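Local coordinates for adhesin (Neisseria meningitidis, PDB 5MY7), which is a neisserial antigen with an ACP-like domain that probably acts in cell adhesion and serves as an inhibitor of lysozyme, at residues K32-V37 against V46-N51; G88-G93 against I109-N114. All coordinates share one frame; numbering follows the deposited sequence.

Contact 1: residues K32-V37 against V46-N51; sequences KTVSYV and VTYGFN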
loop_
_atom_site.group_PDB
_atom_site.type_symbol
_atom_site.label_atom_id
_atom_site.label_comp_id
_atom_site.label_asym_id
_atom_site.label_seq_id
_atom_site.Cartn_x
_atom_site.Cartn_y
_atom_site.Cartn_z
ATOM N N LYS A 32 9.953 -5.757 3.153
ATOM C CA LYS A 32 10.677 -4.547 2.658
ATOM C C LYS A 32 9.872 -3.285 2.998
ATOM O O LYS A 32 8.658 -3.244 2.778
ATOM C CB LYS A 32 10.877 -4.586 1.121
ATOM C CG LYS A 32 11.608 -5.794 0.546
ATOM C CD LYS A 32 13.085 -5.842 0.931
ATOM C CE LYS A 32 13.680 -7.207 0.613
ATOM N NZ LYS A 32 15.050 -7.275 1.183
ATOM N N THR A 33 10.552 -2.239 3.462
ATOM C CA THR A 33 9.884 -1.001 3.915
ATOM C C THR A 33 10.241 0.175 3.000
ATOM O O THR A 33 11.426 0.339 2.645
ATOM C CB THR A 33 10.244 -0.713 5.382
ATOM O OG1 THR A 33 9.804 -1.812 6.214
ATOM C CG2 THR A 33 9.596 0.584 5.887
ATOM N N VAL A 34 9.241 0.976 2.659
ATOM C CA VAL A 34 9.398 2.173 1.824
ATOM C C VAL A 34 8.782 3.375 2.576
ATOM O O VAL A 34 7.656 3.264 3.129
ATOM C CB VAL A 34 8.731 2.031 0.412
ATOM C CG1 VAL A 34 8.935 3.284 -0.426
ATOM C CG2 VAL A 34 9.262 0.800 -0.282
ATOM N N SER A 35 9.528 4.504 2.620
ATOM C CA SER A 35 9.004 5.765 3.174
ATOM C C SER A 35 8.567 6.690 2.051
ATOM O O SER A 35 9.295 6.827 1.053
ATOM C CB SER A 35 10.084 6.456 4.065
ATOM O OG SER A 35 10.349 5.632 5.181
ATOM N N TYR A 36 7.380 7.293 2.218
ATOM C CA TYR A 36 6.728 8.151 1.211
ATOM C C TYR A 36 6.435 9.570 1.692
ATOM O O TYR A 36 6.230 9.778 2.903
ATOM C CB TYR A 36 5.381 7.551 0.764
ATOM C CG TYR A 36 5.461 6.142 0.193
ATOM C CD1 TYR A 36 5.401 5.045 1.014
ATOM C CD2 TYR A 36 5.542 5.927 -1.199
ATOM C CE1 TYR A 36 5.480 3.737 0.492
ATOM C CE2 TYR A 36 5.628 4.659 -1.739
ATOM C CZ TYR A 36 5.600 3.551 -0.877
ATOM O OH TYR A 36 5.662 2.262 -1.369
ATOM N N VAL A 37 6.426 10.528 0.738
ATOM C CA VAL A 37 5.912 11.917 0.938
ATOM C C VAL A 37 4.726 12.060 -0.044
ATOM O O VAL A 37 4.821 11.719 -1.262
ATOM C CB VAL A 37 7.019 12.986 0.749
ATOM C CG1 VAL A 37 8.119 12.798 1.745
ATOM C CG2 VAL A 37 7.610 12.955 -0.640
ATOM N N VAL A 46 5.462 2.276 4.756
ATOM C CA VAL A 46 4.719 1.037 4.436
ATOM C C VAL A 46 5.679 -0.127 4.299
ATOM O O VAL A 46 6.710 -0.021 3.626
ATOM C CB VAL A 46 3.904 1.160 3.098
ATOM C CG1 VAL A 46 3.057 -0.111 2.832
ATOM C CG2 VAL A 46 3.024 2.405 3.141
ATOM N N THR A 47 5.329 -1.247 4.954
ATOM C CA THR A 47 6.065 -2.500 4.913
ATOM C C THR A 47 5.291 -3.529 4.084
ATOM O O THR A 47 4.113 -3.783 4.373
ATOM C CB THR A 47 6.363 -3.018 6.330
ATOM O OG1 THR A 47 7.133 -2.033 7.043
ATOM C CG2 THR A 47 7.140 -4.366 6.281
ATOM N N TYR A 48 5.950 -4.067 3.053
ATOM C CA TYR A 48 5.379 -5.071 2.177
ATOM C C TYR A 48 5.948 -6.441 2.505
ATOM O O TYR A 48 7.194 -6.608 2.636
ATOM C CB TYR A 48 5.634 -4.731 0.699
ATOM C CG TYR A 48 5.130 -3.356 0.281
ATOM C CD1 TYR A 48 3.789 -3.160 -0.083
ATOM C CD2 TYR A 48 5.953 -2.222 0.295
ATOM C CE1 TYR A 48 3.297 -1.913 -0.431
ATOM C CE2 TYR A 48 5.467 -0.977 -0.072
ATOM C CZ TYR A 48 4.136 -0.817 -0.418
ATOM O OH TYR A 48 3.625 0.425 -0.790
ATOM N N GLY A 49 5.041 -7.429 2.611
ATOM C CA GLY A 49 5.434 -8.841 2.706
ATOM C C GLY A 49 5.502 -9.541 1.362
ATOM O O GLY A 49 4.640 -9.323 0.492
ATOM N N PHE A 50 6.538 -10.374 1.203
ATOM C CA PHE A 50 6.775 -11.122 -0.040
ATOM C C PHE A 50 6.920 -12.614 0.234
ATOM O O PHE A 50 7.628 -12.958 1.167
ATOM C CB PHE A 50 8.081 -10.655 -0.670
ATOM C CG PHE A 50 8.011 -9.287 -1.327
ATOM C CD1 PHE A 50 7.671 -9.159 -2.673
ATOM C CD2 PHE A 50 8.312 -8.144 -0.607
ATOM C CE1 PHE A 50 7.615 -7.913 -3.285
ATOM C CE2 PHE A 50 8.276 -6.906 -1.207
ATOM C CZ PHE A 50 7.915 -6.777 -2.535
ATOM N N ASN A 51 6.204 -13.471 -0.518
ATOM C CA ASN A 51 6.283 -14.943 -0.315
ATOM C C ASN A 51 7.448 -15.531 -1.119
ATOM O O ASN A 51 8.138 -14.787 -1.839
ATOM C CB ASN A 51 4.933 -15.630 -0.589
ATOM C CG ASN A 51 4.612 -15.795 -2.060
ATOM O OD1 ASN A 51 5.294 -15.280 -2.934
ATOM N ND2 ASN A 51 3.514 -16.520 -2.332
#
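Lys32-Val34 pairs antiparallel with Val46-Tyr48, the two strand axes running 153° apart and 4.7 Å at their closest. Four backbone hydrogen bonds hold the ladder: Lys32 and Tyr48 exchange one pair, Val34 and Val46 the other. Between them sits the non-hydrogen-bonded pair Thr33-Thr47, where the chains draw in and the two hydroxyls meet, Thr33 OG1 lying 2.8 Å from Thr47 OG1 in a hydrogen bond. Both threonines place OG1 beside their own backbone N (chi1 -60° and -59°), which leaves the methyls flanking the bond. On the opposite face of the hairpin lie Val34, Tyr36, Val46 and Tyr48, with Lys32 at the end. Here the two buried tyrosines approach from opposite directions, and Tyr48 OH donates to Tyr36 OH at 2.8 Å. Tyr36 OH arrives at the edge of the Tyr48 ring, near its plane. Val46 CG2 packs against Tyr36 CE1 at 3.9 Å, while Val34 CG1 covers one face of the Tyr36 ring toward its rim. Farther along, Lys32 CG reaches Phe50 CE2 at 3.9 Å before the rest of the lysine leads away. Strand 31-37 is outermost in its four-stranded sheet; strand 56-63 flanks 43-50 on its other side, and Ile107 of strand 107-110 packs on Tyr36, Val46 and Tyr48.

Contact 2: residues G88-G93 against I109-N114; sequences GGYVLG and ITAPDN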
loop_
_atom_site.group_PDB
_atom_site.type_symbol
_atom_site.label_atom_id
_atom_site.label_comp_id
_atom_site.label_asym_id
_atom_site.label_seq_id
_atom_site.Cartn_x
_atom_site.Cartn_y
_atom_site.Cartn_z
ATOM N N GLY A 88 -14.649 -1.849 4.113
ATOM C CA GLY A 88 -14.737 -1.394 5.506
ATOM C C GLY A 88 -13.456 -1.036 6.219
ATOM O O GLY A 88 -13.500 -0.448 7.323
ATOM N N GLY A 89 -12.334 -1.421 5.629
ATOM C CA GLY A 89 -11.029 -1.058 6.111
ATOM C C GLY A 89 -10.332 -0.005 5.222
ATOM O O GLY A 89 -10.856 0.514 4.219
ATOM N N TYR A 90 -9.087 0.280 5.588
ATOM C CA TYR A 90 -8.203 1.088 4.735
ATOM C C TYR A 90 -7.854 0.284 3.474
ATOM O O TYR A 90 -7.667 -0.961 3.541
ATOM C CB TYR A 90 -6.906 1.512 5.484
ATOM C CG TYR A 90 -7.146 2.625 6.508
ATOM C CD1 TYR A 90 -7.534 2.325 7.817
ATOM C CD2 TYR A 90 -6.934 3.955 6.185
ATOM C CE1 TYR A 90 -7.755 3.337 8.739
ATOM C CE2 TYR A 90 -7.148 4.976 7.103
ATOM C CZ TYR A 90 -7.559 4.662 8.387
ATOM O OH TYR A 90 -7.769 5.658 9.324
ATOM N N VAL A 91 -7.652 1.002 2.353
ATOM C CA VAL A 91 -7.310 0.371 1.069
ATOM C C VAL A 91 -6.128 1.095 0.424
ATOM O O VAL A 91 -6.189 2.333 0.187
ATOM C CB VAL A 91 -8.538 0.369 0.109
ATOM C CG1 VAL A 91 -8.163 -0.176 -1.277
ATOM C CG2 VAL A 91 -9.684 -0.464 0.709
ATOM N N LEU A 92 -5.076 0.333 0.124
ATOM C CA LEU A 92 -3.875 0.854 -0.543
ATOM C C LEU A 92 -3.859 0.445 -2.019
ATOM O O LEU A 92 -4.023 -0.746 -2.322
ATOM C CB LEU A 92 -2.603 0.427 0.187
ATOM C CG LEU A 92 -1.244 1.026 -0.290
ATOM C CD1 LEU A 92 -0.252 1.027 0.868
ATOM C CD2 LEU A 92 -0.594 0.341 -1.487
ATOM N N GLY A 93 -3.642 1.413 -2.921
ATOM C CA GLY A 93 -3.492 1.135 -4.350
ATOM C C GLY A 93 -2.113 1.572 -4.885
ATOM O O GLY A 93 -1.580 2.651 -4.485
ATOM N N ILE A 109 -3.665 5.851 -0.389
ATOM C CA ILE A 109 -4.406 5.131 0.667
ATOM C C ILE A 109 -5.734 5.854 0.900
ATOM O O ILE A 109 -5.789 7.090 1.137
ATOM C CB ILE A 109 -3.626 5.023 2.006
ATOM C CG1 ILE A 109 -2.248 4.342 1.806
ATOM C CG2 ILE A 109 -4.424 4.254 3.049
ATOM C CD1 ILE A 109 -1.309 4.371 3.009
ATOM N N THR A 110 -6.830 5.049 0.846
ATOM C CA THR A 110 -8.170 5.513 1.061
ATOM C C THR A 110 -8.667 4.996 2.416
ATOM O O THR A 110 -8.443 3.839 2.775
ATOM C CB THR A 110 -9.096 5.040 -0.100
ATOM O OG1 THR A 110 -8.594 5.506 -1.360
ATOM C CG2 THR A 110 -10.487 5.588 0.073
ATOM N N ALA A 111 -9.348 5.880 3.160
ATOM C CA ALA A 111 -9.919 5.538 4.464
ATOM C C ALA A 111 -11.258 4.775 4.323
ATOM O O ALA A 111 -11.849 4.740 3.220
ATOM C CB ALA A 111 -10.099 6.816 5.264
ATOM N N PRO A 112 -11.758 4.182 5.411
ATOM C CA PRO A 112 -13.067 3.479 5.358
ATOM C C PRO A 112 -14.241 4.340 4.866
ATOM O O PRO A 112 -15.229 3.781 4.347
ATOM C CB PRO A 112 -13.280 3.058 6.801
ATOM C CG PRO A 112 -11.913 2.840 7.334
ATOM C CD PRO A 112 -11.055 3.939 6.685
ATOM N N ASP A 113 -14.160 5.680 4.973
ATOM C CA ASP A 113 -15.222 6.573 4.513
ATOM C C ASP A 113 -15.115 6.929 3.013
ATOM O O ASP A 113 -15.851 7.835 2.541
ATOM C CB ASP A 113 -15.349 7.848 5.380
ATOM C CG ASP A 113 -14.126 8.776 5.277
ATOM O OD1 ASP A 113 -13.141 8.424 4.593
ATOM O OD2 ASP A 113 -14.186 9.860 5.925
ATOM N N ASN A 114 -14.133 6.309 2.330
ATOM C CA ASN A 114 -13.880 6.542 0.888
ATOM C C ASN A 114 -13.146 7.843 0.550
ATOM O O ASN A 114 -12.979 8.160 -0.652
ATOM C CB ASN A 114 -15.186 6.420 -0.010
ATOM C CG ASN A 114 -14.863 6.170 -1.496
ATOM O OD1 ASN A 114 -14.091 5.228 -1.806
ATOM N ND2 ASN A 114 -15.447 6.989 -2.423
HETATM O O HOH W 1 -6.686 3.743 -2.397
#
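The Tyr90 ring carries Pro112 on one face: CD of the proline stands 3.8 Å from the ring centroid and only 5° off the ring normal, a CH-pi contact aimed at the middle of the ring. The motif is a long-loop beta hairpin, the antiparallel pairing of consecutive strands 91-94 and 107-110 in the second four-stranded sheet of this ACP-like domain; at its end the chain leaves strand 107-110 through a type I beta turn from Ala111 to Asn114. Ala111 and Ile109 meet the Tyr90 ring obliquely, with Ala111 CB 3.9 Å from Tyr90 CE2 and Ile109 CG2 4.0 Å from Tyr90 CD2. Tyr90 CG lies beside its own backbone N (chi1 -75°), and this swings the ring over the departing chain of 109-112. Val91 and Thr110 form the hydrogen-bonded pair, and Leu92 with Ile109 the non-hydrogen-bonded one. On the buried face Leu92 CD1 packs on Ile109 CG1 at 4.0 Å, alongside Met70 and Phe118 from strands 66-71 and 116-121. Tyr90 turns to that side too, touching Val68 and Met70 of strand 66-71 in the other sheet. Beyond the strands the two chains stay in contact through loop packing: Pro112 CB rests 3.6 Å from Gly88 O, and the proline is exposed, its side chain about 4 Å from a bound sodium ion. The Val91 and Thr110 side chains share the other face, where a water bridges Val91 O and Thr110 OG1. Val91 O accepts from Thr110 N at 2.9 Å, the donor tilted 18° from the carbonyl plane, and also from this water, which lies 2.8 Å from Thr110 OG1.

Overall arrangement
From the N terminus, strand 31-37 turns back into strand 43-50, and contact 1 closes that short hairpin. The chain then adds strands 56-63 and 66-71 to complete the first sheet before crossing to the second, where 82-84 leads to 91-94. Contact 2 closes the longer excursion between strands 91-94 and 107-110, and strand 116-121 finishes the sheet. The two contacts follow in series, neither enclosing the other, with centres about 17 Å apart on opposite sides of the chain's centre. They nevertheless meet between the sheets: Val46 CG1 packs on Leu92 CD1 at 4.0 Å, joining the first hairpin directly to the second sheet.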